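Local coordinates for protein RNA-dependent RNA Polymerase (Bombyx mori cytoplasmic polyhedrosis virus, PDB 6TZ0) that catalyses RNA-templated RNA synthesis, transcribing the double-stranded viral genome into plus strands and, after core assembly, probably making the complementary minus strands, at residues I750-L755 against I913-D918; L789-L794 against S829-L834; A905-D910 against R1007-P1012. All blocks are in the same frame, centred on the assembly; numbering follows the deposited sequence.

Interaction 1: residues I750-L755 against I913-D918; sequences IGRLNL and ILDLID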
ATOM      1  N   ILE A 750     -10.121   4.049  23.091  1.00 77.87           N
ATOM      2  CA  ILE A 750     -10.800   5.162  22.440  1.00 77.87           C
ATOM      3  C   ILE A 750     -10.367   6.475  23.077  1.00 77.87           C
ATOM      4  O   ILE A 750      -9.829   7.359  22.401  1.00 77.87           O
ATOM      5  CB  ILE A 750     -12.332   4.997  22.486  1.00 77.87           C
ATOM      6  CG1 ILE A 750     -12.790   3.846  21.577  1.00 77.87           C
ATOM      7  CG2 ILE A 750     -13.016   6.291  22.080  1.00 77.87           C
ATOM      8  CD1 ILE A 750     -12.928   2.490  22.257  1.00 77.87           C
ATOM      9  N   GLY A 751     -10.603   6.618  24.374  1.00 79.51           N
ATOM     10  CA  GLY A 751     -10.254   7.843  25.058  1.00 79.51           C
ATOM     11  C   GLY A 751     -11.240   8.971  24.838  1.00 79.51           C
ATOM     12  O   GLY A 751     -12.027   9.293  25.733  1.00 79.51           O
ATOM     13  N   ARG A 752     -11.227   9.557  23.636  1.00 73.86           N
ATOM     14  CA  ARG A 752     -11.861  10.856  23.432  1.00 73.86           C
ATOM     15  C   ARG A 752     -13.383  10.749  23.395  1.00 73.86           C
ATOM     16  O   ARG A 752     -14.078  11.624  23.928  1.00 73.86           O
ATOM     17  CB  ARG A 752     -11.327  11.492  22.150  1.00 73.86           C
ATOM     18  CG  ARG A 752     -11.867  12.878  21.872  1.00 73.86           C
ATOM     19  CD  ARG A 752     -11.319  13.902  22.844  1.00 73.86           C
ATOM     20  NE  ARG A 752     -11.912  15.215  22.610  1.00 73.86           N
ATOM     21  CZ  ARG A 752     -11.445  16.107  21.741  1.00 73.86           C
ATOM     22  NH1 ARG A 752     -10.376  15.829  21.008  1.00 73.86           N
ATOM     23  NH2 ARG A 752     -12.055  17.276  21.599  1.00 73.86           N
ATOM     24  N   LEU A 753     -13.910   9.735  22.696  1.00 64.07           N
ATOM     25  CA  LEU A 753     -15.303   9.268  22.716  1.00 64.07           C
ATOM     26  C   LEU A 753     -16.275  10.220  22.008  1.00 64.07           C
ATOM     27  O   LEU A 753     -17.434   9.870  21.765  1.00 64.07           O
ATOM     28  CB  LEU A 753     -15.732   8.963  24.165  1.00 64.07           C
ATOM     29  CG  LEU A 753     -17.035   8.291  24.591  1.00 64.07           C
ATOM     30  CD1 LEU A 753     -16.777   7.409  25.777  1.00 64.07           C
ATOM     31  CD2 LEU A 753     -18.039   9.341  24.989  1.00 64.07           C
ATOM     32  N   ASN A 754     -15.803  11.407  21.629  1.00 60.82           N
ATOM     33  CA  ASN A 754     -16.433  12.153  20.547  1.00 60.82           C
ATOM     34  C   ASN A 754     -16.015  11.566  19.205  1.00 60.82           C
ATOM     35  O   ASN A 754     -16.831  11.442  18.282  1.00 60.82           O
ATOM     36  CB  ASN A 754     -16.035  13.625  20.649  1.00 60.82           C
ATOM     37  CG  ASN A 754     -16.829  14.524  19.727  1.00 60.82           C
ATOM     38  OD1 ASN A 754     -17.764  14.094  19.053  1.00 60.82           O
ATOM     39  ND2 ASN A 754     -16.439  15.789  19.675  1.00 60.82           N
ATOM     40  N   LEU A 755     -14.740  11.184  19.096  1.00 58.66           N
ATOM     41  CA  LEU A 755     -14.229  10.437  17.956  1.00 58.66           C
ATOM     42  C   LEU A 755     -14.922   9.091  17.787  1.00 58.66           C
ATOM     43  O   LEU A 755     -15.109   8.646  16.650  1.00 58.66           O
ATOM     44  CB  LEU A 755     -12.723  10.218  18.111  1.00 58.66           C
ATOM     45  CG  LEU A 755     -11.698  11.223  17.573  1.00 58.66           C
ATOM     46  CD1 LEU A 755     -11.754  11.260  16.057  1.00 58.66           C
ATOM     47  CD2 LEU A 755     -11.865  12.621  18.144  1.00 58.66           C
ATOM     48  N   ILE A 913     -14.445  18.068  30.130  1.00 79.87           N
ATOM     49  CA  ILE A 913     -14.086  16.989  31.042  1.00 79.87           C
ATOM     50  C   ILE A 913     -13.739  15.722  30.266  1.00 79.87           C
ATOM     51  O   ILE A 913     -12.811  14.990  30.636  1.00 79.87           O
ATOM     52  CB  ILE A 913     -15.227  16.777  32.056  1.00 79.87           C
ATOM     53  CG1 ILE A 913     -15.383  18.029  32.916  1.00 79.87           C
ATOM     54  CG2 ILE A 913     -14.969  15.581  32.960  1.00 79.87           C
ATOM     55  CD1 ILE A 913     -16.605  18.022  33.793  1.00 79.87           C
ATOM     56  N   LEU A 914     -14.411  15.482  29.142  1.00 77.48           N
ATOM     57  CA  LEU A 914     -14.146  14.315  28.305  1.00 77.48           C
ATOM     58  C   LEU A 914     -12.893  14.440  27.449  1.00 77.48           C
ATOM     59  O   LEU A 914     -12.659  13.570  26.605  1.00 77.48           O
ATOM     60  CB  LEU A 914     -15.351  14.022  27.414  1.00 77.48           C
ATOM     61  CG  LEU A 914     -16.345  12.977  27.924  1.00 77.48           C
ATOM     62  CD1 LEU A 914     -16.998  13.359  29.232  1.00 77.48           C
ATOM     63  CD2 LEU A 914     -17.405  12.761  26.864  1.00 77.48           C
ATOM     64  N   ASP A 915     -12.087  15.483  27.637  1.00 82.24           N
ATOM     65  CA  ASP A 915     -10.777  15.537  27.007  1.00 82.24           C
ATOM     66  C   ASP A 915      -9.702  14.961  27.914  1.00 82.24           C
ATOM     67  O   ASP A 915      -8.660  14.509  27.426  1.00 82.24           O
ATOM     68  CB  ASP A 915     -10.425  16.976  26.645  1.00 82.24           C
ATOM     69  CG  ASP A 915     -11.348  17.553  25.600  1.00 82.24           C
ATOM     70  OD1 ASP A 915     -11.905  16.771  24.804  1.00 82.24           O
ATOM     71  OD2 ASP A 915     -11.514  18.789  25.569  1.00 82.24           O
ATOM     72  N   LEU A 916      -9.936  14.969  29.223  1.00 85.54           N
ATOM     73  CA  LEU A 916      -8.946  14.552  30.212  1.00 85.54           C
ATOM     74  C   LEU A 916      -8.844  13.035  30.178  1.00 85.54           C
ATOM     75  O   LEU A 916      -9.520  12.321  30.918  1.00 85.54           O
ATOM     76  CB  LEU A 916      -9.326  15.061  31.597  1.00 85.54           C
ATOM     77  CG  LEU A 916      -9.345  16.581  31.759  1.00 85.54           C
ATOM     78  CD1 LEU A 916      -9.869  16.961  33.130  1.00 85.54           C
ATOM     79  CD2 LEU A 916      -7.967  17.169  31.523  1.00 85.54           C
ATOM     80  N   ILE A 917      -7.985  12.541  29.290  1.00 88.18           N
ATOM     81  CA  ILE A 917      -7.758  11.117  29.104  1.00 88.18           C
ATOM     82  C   ILE A 917      -6.271  10.841  29.271  1.00 88.18           C
ATOM     83  O   ILE A 917      -5.458  11.754  29.420  1.00 88.18           O
ATOM     84  CB  ILE A 917      -8.241  10.626  27.725  1.00 88.18           C
ATOM     85  CG1 ILE A 917      -7.501  11.382  26.618  1.00 88.18           C
ATOM     86  CG2 ILE A 917      -9.740  10.795  27.590  1.00 88.18           C
ATOM     87  CD1 ILE A 917      -7.711  10.814  25.240  1.00 88.18           C
ATOM     88  N   ASP A 918      -5.924   9.559  29.250  1.00 92.22           N
ATOM     89  CA  ASP A 918      -4.521   9.179  29.234  1.00 92.22           C
ATOM     90  C   ASP A 918      -3.902   9.488  27.876  1.00 92.22           C
ATOM     91  O   ASP A 918      -4.569   9.436  26.841  1.00 92.22           O
ATOM     92  CB  ASP A 918      -4.360   7.699  29.589  1.00 92.22           C
ATOM     93  CG  ASP A 918      -5.243   6.789  28.758  1.00 92.22           C
ATOM     94  OD1 ASP A 918      -6.097   7.289  27.997  1.00 92.22           O
ATOM     95  OD2 ASP A 918      -5.082   5.557  28.869  1.00 92.22           O
TER

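Interaction 2: residues L789-L794 against S829-L834; sequences LRRFTL and SLILPL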
ATOM      1  N   LEU A 789     -20.797   3.408  24.700  1.00 55.32           N
ATOM      2  CA  LEU A 789     -20.046   4.656  24.851  1.00 55.32           C
ATOM      3  C   LEU A 789     -20.417   5.531  26.052  1.00 55.32           C
ATOM      4  O   LEU A 789     -19.996   6.680  26.128  1.00 55.32           O
ATOM      5  CB  LEU A 789     -20.151   5.485  23.568  1.00 55.32           C
ATOM      6  CG  LEU A 789     -19.852   4.771  22.249  1.00 55.32           C
ATOM      7  CD1 LEU A 789     -20.242   5.654  21.077  1.00 55.32           C
ATOM      8  CD2 LEU A 789     -18.384   4.393  22.155  1.00 55.32           C
ATOM      9  N   ARG A 790     -21.201   5.000  26.980  1.00 59.17           N
ATOM     10  CA  ARG A 790     -21.661   5.784  28.128  1.00 59.17           C
ATOM     11  C   ARG A 790     -20.798   5.872  29.397  1.00 59.17           C
ATOM     12  O   ARG A 790     -21.161   6.592  30.324  1.00 59.17           O
ATOM     13  CB  ARG A 790     -23.076   5.342  28.504  1.00 59.17           C
ATOM     14  CG  ARG A 790     -23.831   6.354  29.341  1.00 59.17           C
ATOM     15  CD  ARG A 790     -25.316   6.058  29.329  1.00 59.17           C
ATOM     16  NE  ARG A 790     -26.052   6.979  30.181  1.00 59.17           N
ATOM     17  CZ  ARG A 790     -27.363   6.924  30.371  1.00 59.17           C
ATOM     18  NH1 ARG A 790     -28.077   5.989  29.765  1.00 59.17           N
ATOM     19  NH2 ARG A 790     -27.957   7.799  31.165  1.00 59.17           N
ATOM     20  N   ARG A 791     -19.667   5.176  29.453  1.00 66.24           N
ATOM     21  CA  ARG A 791     -18.851   5.195  30.674  1.00 66.24           C
ATOM     22  C   ARG A 791     -17.546   5.986  30.626  1.00 66.24           C
ATOM     23  O   ARG A 791     -16.727   5.806  29.730  1.00 66.24           O
ATOM     24  CB  ARG A 791     -18.526   3.768  31.108  1.00 66.24           C
ATOM     25  CG  ARG A 791     -19.725   2.958  31.554  1.00 66.24           C
ATOM     26  CD  ARG A 791     -19.263   1.789  32.402  1.00 66.24           C
ATOM     27  NE  ARG A 791     -18.360   2.236  33.455  1.00 66.24           N
ATOM     28  CZ  ARG A 791     -17.988   1.489  34.487  1.00 66.24           C
ATOM     29  NH1 ARG A 791     -17.165   1.982  35.400  1.00 66.24           N
ATOM     30  NH2 ARG A 791     -18.445   0.251  34.610  1.00 66.24           N
ATOM     31  N   PHE A 792     -17.376   6.878  31.600  1.00 75.24           N
ATOM     32  CA  PHE A 792     -16.168   7.684  31.714  1.00 75.24           C
ATOM     33  C   PHE A 792     -15.609   7.694  33.146  1.00 75.24           C
ATOM     34  O   PHE A 792     -16.327   8.034  34.083  1.00 75.24           O
ATOM     35  CB  PHE A 792     -16.478   9.112  31.263  1.00 75.24           C
ATOM     36  CG  PHE A 792     -15.264   9.940  30.962  1.00 75.24           C
ATOM     37  CD1 PHE A 792     -14.467   9.651  29.869  1.00 75.24           C
ATOM     38  CD2 PHE A 792     -14.934  11.023  31.757  1.00 75.24           C
ATOM     39  CE1 PHE A 792     -13.353  10.415  29.585  1.00 75.24           C
ATOM     40  CE2 PHE A 792     -13.822  11.792  31.478  1.00 75.24           C
ATOM     41  CZ  PHE A 792     -13.030  11.487  30.390  1.00 75.24           C
ATOM     42  N   THR A 793     -14.336   7.341  33.314  1.00 80.08           N
ATOM     43  CA  THR A 793     -13.693   7.374  34.620  1.00 80.08           C
ATOM     44  C   THR A 793     -12.577   8.402  34.592  1.00 80.08           C
ATOM     45  O   THR A 793     -11.814   8.470  33.624  1.00 80.08           O
ATOM     46  CB  THR A 793     -13.136   6.005  35.002  1.00 80.08           C
ATOM     47  OG1 THR A 793     -12.150   5.607  34.042  1.00 80.08           O
ATOM     48  CG2 THR A 793     -14.247   4.974  35.040  1.00 80.08           C
ATOM     49  N   LEU A 794     -12.486   9.202  35.646  1.00 87.63           N
ATOM     50  CA  LEU A 794     -11.497  10.261  35.701  1.00 87.63           C
ATOM     51  C   LEU A 794     -10.919  10.348  37.104  1.00 87.63           C
ATOM     52  O   LEU A 794     -11.660  10.319  38.090  1.00 87.63           O
ATOM     53  CB  LEU A 794     -12.109  11.601  35.281  1.00 87.63           C
ATOM     54  CG  LEU A 794     -11.139  12.774  35.184  1.00 87.63           C
ATOM     55  CD1 LEU A 794     -10.035  12.456  34.198  1.00 87.63           C
ATOM     56  CD2 LEU A 794     -11.877  14.031  34.764  1.00 87.63           C
ATOM     57  N   SER A 829     -16.131   7.643  38.809  1.00 84.35           N
ATOM     58  CA  SER A 829     -16.881   7.140  37.666  1.00 84.35           C
ATOM     59  C   SER A 829     -18.076   8.052  37.414  1.00 84.35           C
ATOM     60  O   SER A 829     -18.959   8.172  38.269  1.00 84.35           O
ATOM     61  CB  SER A 829     -17.340   5.704  37.915  1.00 84.35           C
ATOM     62  OG  SER A 829     -18.109   5.213  36.833  1.00 84.35           O
ATOM     63  N   LEU A 830     -18.099   8.701  36.253  1.00 78.08           N
ATOM     64  CA  LEU A 830     -19.268   9.456  35.828  1.00 78.08           C
ATOM     65  C   LEU A 830     -19.790   8.892  34.519  1.00 78.08           C
ATOM     66  O   LEU A 830     -19.016   8.519  33.634  1.00 78.08           O
ATOM     67  CB  LEU A 830     -18.989  10.967  35.671  1.00 78.08           C
ATOM     68  CG  LEU A 830     -18.100  11.561  34.578  1.00 78.08           C
ATOM     69  CD1 LEU A 830     -18.538  12.975  34.292  1.00 78.08           C
ATOM     70  CD2 LEU A 830     -16.665  11.592  35.045  1.00 78.08           C
ATOM     71  N   ILE A 831     -21.108   8.817  34.411  1.00 70.27           N
ATOM     72  CA  ILE A 831     -21.772   8.361  33.201  1.00 70.27           C
ATOM     73  C   ILE A 831     -22.525   9.538  32.594  1.00 70.27           C
ATOM     74  O   ILE A 831     -23.205  10.293  33.302  1.00 70.27           O
ATOM     75  CB  ILE A 831     -22.682   7.150  33.485  1.00 70.27           C
ATOM     76  CG1 ILE A 831     -23.666   7.439  34.609  1.00 70.27           C
ATOM     77  CG2 ILE A 831     -21.842   5.950  33.877  1.00 70.27           C
ATOM     78  CD1 ILE A 831     -24.684   6.382  34.788  1.00 70.27           C
ATOM     79  N   LEU A 832     -22.341   9.735  31.307  1.00 63.15           N
ATOM     80  CA  LEU A 832     -22.932  10.868  30.623  1.00 63.15           C
ATOM     81  C   LEU A 832     -24.421  10.632  30.375  1.00 63.15           C
ATOM     82  O   LEU A 832     -24.857   9.485  30.248  1.00 63.15           O
ATOM     83  CB  LEU A 832     -22.179  11.130  29.319  1.00 63.15           C
ATOM     84  CG  LEU A 832     -21.852  10.000  28.340  1.00 63.15           C
ATOM     85  CD1 LEU A 832     -22.959   9.722  27.331  1.00 63.15           C
ATOM     86  CD2 LEU A 832     -20.551  10.325  27.633  1.00 63.15           C
ATOM     87  N   PRO A 833     -25.228  11.692  30.356  1.00 61.27           N
ATOM     88  CA  PRO A 833     -26.656  11.517  30.079  1.00 61.27           C
ATOM     89  C   PRO A 833     -26.898  11.193  28.615  1.00 61.27           C
ATOM     90  O   PRO A 833     -26.034  11.375  27.756  1.00 61.27           O
ATOM     91  CB  PRO A 833     -27.258  12.873  30.453  1.00 61.27           C
ATOM     92  CG  PRO A 833     -26.145  13.832  30.275  1.00 61.27           C
ATOM     93  CD  PRO A 833     -24.907  13.095  30.677  1.00 61.27           C
ATOM     94  N   LEU A 834     -28.110  10.706  28.334  1.00 55.86           N
ATOM     95  CA  LEU A 834     -28.452  10.356  26.961  1.00 55.86           C
ATOM     96  C   LEU A 834     -28.657  11.576  26.077  1.00 55.86           C
ATOM     97  O   LEU A 834     -28.673  11.434  24.852  1.00 55.86           O
ATOM     98  CB  LEU A 834     -29.709   9.493  26.902  1.00 55.86           C
ATOM     99  CG  LEU A 834     -29.640   8.067  27.415  1.00 55.86           C
ATOM    100  CD1 LEU A 834     -30.976   7.411  27.202  1.00 55.86           C
ATOM    101  CD2 LEU A 834     -28.561   7.326  26.690  1.00 55.86           C
TER

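Interaction 3: residues A905-D910 against R1007-P1012; sequences ALLLID and RDYKIP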
ATOM      1  N   ALA A 905     -25.389  17.885  29.564  1.00 68.53           N
ATOM      2  CA  ALA A 905     -24.585  17.570  28.390  1.00 68.53           C
ATOM      3  C   ALA A 905     -23.859  18.801  27.867  1.00 68.53           C
ATOM      4  O   ALA A 905     -22.686  18.722  27.478  1.00 68.53           O
ATOM      5  CB  ALA A 905     -25.473  16.976  27.302  1.00 68.53           C
ATOM      6  N   LEU A 906     -24.529  19.955  27.877  1.00 70.92           N
ATOM      7  CA  LEU A 906     -23.887  21.176  27.409  1.00 70.92           C
ATOM      8  C   LEU A 906     -22.849  21.685  28.400  1.00 70.92           C
ATOM      9  O   LEU A 906     -21.809  22.204  27.986  1.00 70.92           O
ATOM     10  CB  LEU A 906     -24.942  22.236  27.118  1.00 70.92           C
ATOM     11  CG  LEU A 906     -25.782  21.845  25.899  1.00 70.92           C
ATOM     12  CD1 LEU A 906     -26.950  22.780  25.702  1.00 70.92           C
ATOM     13  CD2 LEU A 906     -24.910  21.814  24.657  1.00 70.92           C
ATOM     14  N   LEU A 907     -23.093  21.508  29.701  1.00 75.04           N
ATOM     15  CA  LEU A 907     -22.089  21.807  30.716  1.00 75.04           C
ATOM     16  C   LEU A 907     -20.879  20.892  30.587  1.00 75.04           C
ATOM     17  O   LEU A 907     -19.739  21.332  30.766  1.00 75.04           O
ATOM     18  CB  LEU A 907     -22.739  21.689  32.095  1.00 75.04           C
ATOM     19  CG  LEU A 907     -22.065  22.033  33.419  1.00 75.04           C
ATOM     20  CD1 LEU A 907     -23.099  22.638  34.327  1.00 75.04           C
ATOM     21  CD2 LEU A 907     -21.549  20.769  34.060  1.00 75.04           C
ATOM     22  N   LEU A 908     -21.110  19.622  30.250  1.00 73.10           N
ATOM     23  CA  LEU A 908     -20.020  18.674  30.057  1.00 73.10           C
ATOM     24  C   LEU A 908     -19.180  19.022  28.836  1.00 73.10           C
ATOM     25  O   LEU A 908     -17.947  18.987  28.899  1.00 73.10           O
ATOM     26  CB  LEU A 908     -20.599  17.261  29.951  1.00 73.10           C
ATOM     27  CG  LEU A 908     -19.716  16.034  29.749  1.00 73.10           C
ATOM     28  CD1 LEU A 908     -20.287  14.890  30.542  1.00 73.10           C
ATOM     29  CD2 LEU A 908     -19.714  15.650  28.282  1.00 73.10           C
ATOM     30  N   ILE A 909     -19.824  19.350  27.712  1.00 72.86           N
ATOM     31  CA  ILE A 909     -19.059  19.713  26.522  1.00 72.86           C
ATOM     32  C   ILE A 909     -18.431  21.100  26.671  1.00 72.86           C
ATOM     33  O   ILE A 909     -17.417  21.392  26.027  1.00 72.86           O
ATOM     34  CB  ILE A 909     -19.948  19.581  25.263  1.00 72.86           C
ATOM     35  CG1 ILE A 909     -19.104  19.573  23.990  1.00 72.86           C
ATOM     36  CG2 ILE A 909     -20.958  20.697  25.167  1.00 72.86           C
ATOM     37  CD1 ILE A 909     -18.146  18.416  23.915  1.00 72.86           C
ATOM     38  N   ASP A 910     -18.966  21.941  27.560  1.00 78.15           N
ATOM     39  CA  ASP A 910     -18.360  23.238  27.833  1.00 78.15           C
ATOM     40  C   ASP A 910     -17.119  23.102  28.706  1.00 78.15           C
ATOM     41  O   ASP A 910     -16.109  23.771  28.462  1.00 78.15           O
ATOM     42  CB  ASP A 910     -19.390  24.146  28.506  1.00 78.15           C
ATOM     43  CG  ASP A 910     -18.991  25.609  28.499  1.00 78.15           C
ATOM     44  OD1 ASP A 910     -17.946  25.962  27.912  1.00 78.15           O
ATOM     45  OD2 ASP A 910     -19.730  26.417  29.101  1.00 78.15           O
ATOM     46  N   ARG A1007     -23.355  26.714  39.340  1.00 92.28           N
ATOM     47  CA  ARG A1007     -24.269  27.307  40.310  1.00 92.28           C
ATOM     48  C   ARG A1007     -25.701  27.304  39.786  1.00 92.28           C
ATOM     49  O   ARG A1007     -26.581  26.651  40.356  1.00 92.28           O
ATOM     50  CB  ARG A1007     -23.818  28.724  40.664  1.00 92.28           C
ATOM     51  CG  ARG A1007     -22.522  28.762  41.447  1.00 92.28           C
ATOM     52  CD  ARG A1007     -22.111  30.183  41.765  1.00 92.28           C
ATOM     53  NE  ARG A1007     -23.078  30.844  42.635  1.00 92.28           N
ATOM     54  CZ  ARG A1007     -23.057  30.779  43.963  1.00 92.28           C
ATOM     55  NH1 ARG A1007     -23.974  31.416  44.674  1.00 92.28           N
ATOM     56  NH2 ARG A1007     -22.118  30.077  44.581  1.00 92.28           N
ATOM     57  N   ASP A1008     -25.947  28.021  38.694  1.00 88.98           N
ATOM     58  CA  ASP A1008     -27.228  27.986  38.001  1.00 88.98           C
ATOM     59  C   ASP A1008     -27.107  27.374  36.615  1.00 88.98           C
ATOM     60  O   ASP A1008     -27.828  26.422  36.296  1.00 88.98           O
ATOM     61  CB  ASP A1008     -27.818  29.398  37.889  1.00 88.98           C
ATOM     62  CG  ASP A1008     -28.249  29.958  39.229  1.00 88.98           C
ATOM     63  OD1 ASP A1008     -28.610  29.162  40.121  1.00 88.98           O
ATOM     64  OD2 ASP A1008     -28.230  31.194  39.391  1.00 88.98           O
ATOM     65  N   TYR A1009     -26.188  27.905  35.804  1.00 80.73           N
ATOM     66  CA  TYR A1009     -25.854  27.434  34.458  1.00 80.73           C
ATOM     67  C   TYR A1009     -27.080  27.453  33.541  1.00 80.73           C
ATOM     68  O   TYR A1009     -27.678  26.426  33.212  1.00 80.73           O
ATOM     69  CB  TYR A1009     -25.192  26.052  34.469  1.00 80.73           C
ATOM     70  CG  TYR A1009     -24.577  25.715  33.129  1.00 80.73           C
ATOM     71  CD1 TYR A1009     -23.396  26.322  32.725  1.00 80.73           C
ATOM     72  CD2 TYR A1009     -25.180  24.816  32.259  1.00 80.73           C
ATOM     73  CE1 TYR A1009     -22.828  26.036  31.505  1.00 80.73           C
ATOM     74  CE2 TYR A1009     -24.622  24.530  31.032  1.00 80.73           C
ATOM     75  CZ  TYR A1009     -23.444  25.143  30.663  1.00 80.73           C
ATOM     76  OH  TYR A1009     -22.868  24.866  29.448  1.00 80.73           O
ATOM     77  N   LYS A1010     -27.498  28.666  33.209  1.00 77.94           N
ATOM     78  CA  LYS A1010     -28.333  28.826  32.032  1.00 77.94           C
ATOM     79  C   LYS A1010     -27.516  28.494  30.789  1.00 77.94           C
ATOM     80  O   LYS A1010     -26.300  28.703  30.742  1.00 77.94           O
ATOM     81  CB  LYS A1010     -28.885  30.248  31.933  1.00 77.94           C
ATOM     82  CG  LYS A1010     -30.192  30.484  32.677  1.00 77.94           C
ATOM     83  CD  LYS A1010     -29.997  30.673  34.169  1.00 77.94           C
ATOM     84  CE  LYS A1010     -29.336  32.004  34.467  1.00 77.94           C
ATOM     85  NZ  LYS A1010     -29.237  32.265  35.927  1.00 77.94           N
ATOM     86  N   ILE A1011     -28.189  27.953  29.785  1.00 71.40           N
ATOM     87  CA  ILE A1011     -27.530  27.653  28.514  1.00 71.40           C
ATOM     88  C   ILE A1011     -27.359  28.956  27.734  1.00 71.40           C
ATOM     89  O   ILE A1011     -28.337  29.699  27.572  1.00 71.40           O
ATOM     90  CB  ILE A1011     -28.341  26.638  27.721  1.00 71.40           C
ATOM     91  CG1 ILE A1011     -28.454  25.330  28.506  1.00 71.40           C
ATOM     92  CG2 ILE A1011     -27.695  26.376  26.378  1.00 71.40           C
ATOM     93  CD1 ILE A1011     -29.485  24.377  27.963  1.00 71.40           C
ATOM     94  N   PRO A1012     -26.155  29.277  27.266  1.00 70.14           N
ATOM     95  CA  PRO A1012     -25.955  30.558  26.581  1.00 70.14           C
ATOM     96  C   PRO A1012     -26.486  30.533  25.158  1.00 70.14           C
ATOM     97  O   PRO A1012     -26.503  29.493  24.494  1.00 70.14           O
ATOM     98  CB  PRO A1012     -24.434  30.731  26.599  1.00 70.14           C
ATOM     99  CG  PRO A1012     -23.914  29.339  26.624  1.00 70.14           C
ATOM    100  CD  PRO A1012     -24.890  28.548  27.447  1.00 70.14           C
TER

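Interaction 1: residues I750-L755 against I913-D918
The turn leading into helix 754-766 meets the 3-10 turn that follows helix 902-911, and Arg752 and Asp915 join them by a salt bridge. Arg752 NE lies 2.7 Å from Asp915 OD1, and NH2 is 3.2 Å from the same OD1, so one carboxylate oxygen receives the whole approach. The two side chains run side by side in the same direction, but their flat groups are almost perpendicular, 88° apart, and the carboxylate does not face the guanidinium as a two-pronged pair. The arginine chain bends about its CB-CG bond (chi2 70°), which swings NE over to the aspartate. Asp915 OD2 has a weak hydrogen bond to Asn912 ND2. Beside the ion pair, Ile917 lays its CG2 branch 3.3 Å from Gly751 O, while its CD1 reaches over Gly751 CA at 3.9 Å; the absence of a side chain on the glycine lets the isoleucine lie directly against the backbone. Deeper in, Leu753 CD2 and Leu914 CD2 touch at 4.0 Å, the two leucines meeting at a slant. Charge pairing at the partly exposed margin is thus combined with apolar packing inside, and the carboxylate, OD1 to arginine and OD2 to Asn912, probably divides its charge between them.

Interaction 2: residues L789-L794 against S829-L834
Arg790 turns its CG away from its own backbone N (chi1 -161°) and then runs extended as far as NE, a course that carries the guanidinium across to Leu832 O. Arg790 NE donates to Leu832 O over 2.8 Å, with the oxygen tilted 28° out of the guanidinium plane and the donor almost in line with the carbonyl bond. At about a right angle to this arginine, Leu834 places CD2 over one guanidinium face, 3.4 Å from Arg790 NH1. Beyond the arginine the segments pair as an antiparallel β-ladder. Phe792 and Leu830 form the hydrogen-bonded pair, with Phe792 N to Leu830 O at 3.1 Å and Leu830 N to Phe792 O at 2.9 Å; their side chains lie alongside each other, Leu830 CD2 meeting the ring edge in its plane, 3.8 Å from Phe792 CD2. Arg791, of the ATP-binding site, projects from the other face with Ile831, Thr793 and Ser829. Strand 827-831 is the central strand of a three-stranded sheet, between 791-795 and 813-815. Helix 20-35 packs against Ile831, Pro833 and Leu834, while Leu789 rests on helix 754-766 and Phe142.

Interaction 3: residues A905-D910 against R1007-P1012
Tyr1009, in the loop between helix 996-1004 and strand 1022-1027, packs its ring on one flank of helix 902-911 in a CH-pi contact with Leu907, within the C-terminal region of the polymerase. Its CG stands anti to the backbone N (chi1 -167°), which sends the ring out toward the helix. Along the way, Tyr1009 CB passes Leu907 CD1 at 4.0 Å. That methyl then sits over the ring face, 3.8 Å from the ring centroid and 21° off the normal, close to the CG end of the ring. Further along the ring, Tyr1009 CE2 meets Leu907 CB at 3.6 Å, so the leucine follows the aromatic face from its methyl back to its own main chain. At the edge away from CE2, CE1 comes near Asp910 OD2, which lies in the ring plane, with the carboxylate turned 43° from the ring. At the tip, the hydroxyl comes down on the helix backbone, with Tyr1009 OH 3.2 Å from Leu906 O. Leu906 O is the acceptor of the helical bond from Asp910 N. Two residues on, Ile1011 makes a separate apolar contact with Leu906, the residue before Leu907, their side chains crossing at about a right angle. Thr903, on the same helix, touches both Tyr1009 and Ile1011. Leu906 CD1 faces both methyls of the isoleucine, 3.7 Å from Ile1011 CG2 and 3.8 Å from Ile1011 CD1.

In the fold
Interaction 2 is largely buried and built on a backbone ladder, whereas interaction 1 is partly exposed and has a salt bridge at its margin; interaction 3 is also buried but relies on an aromatic ring laid on a helix. Interactions 1 and 2, centred about 11 Å apart, share a core: Leu753 CD1 packs 3.3 Å from Leu789 O, and Phe792 and Leu794 lie against residues 913-917. The helix 902-911 of interaction 3 leads straight into the turn of interaction 1, where Leu914 CD1 meets Leu908 CD2 at 3.7 Å. Interactions 2 and 3 barely touch, through Pro833 and Ala905, their centres about 17 Å apart. Interaction 3 alone lies away from the ATP-binding residues.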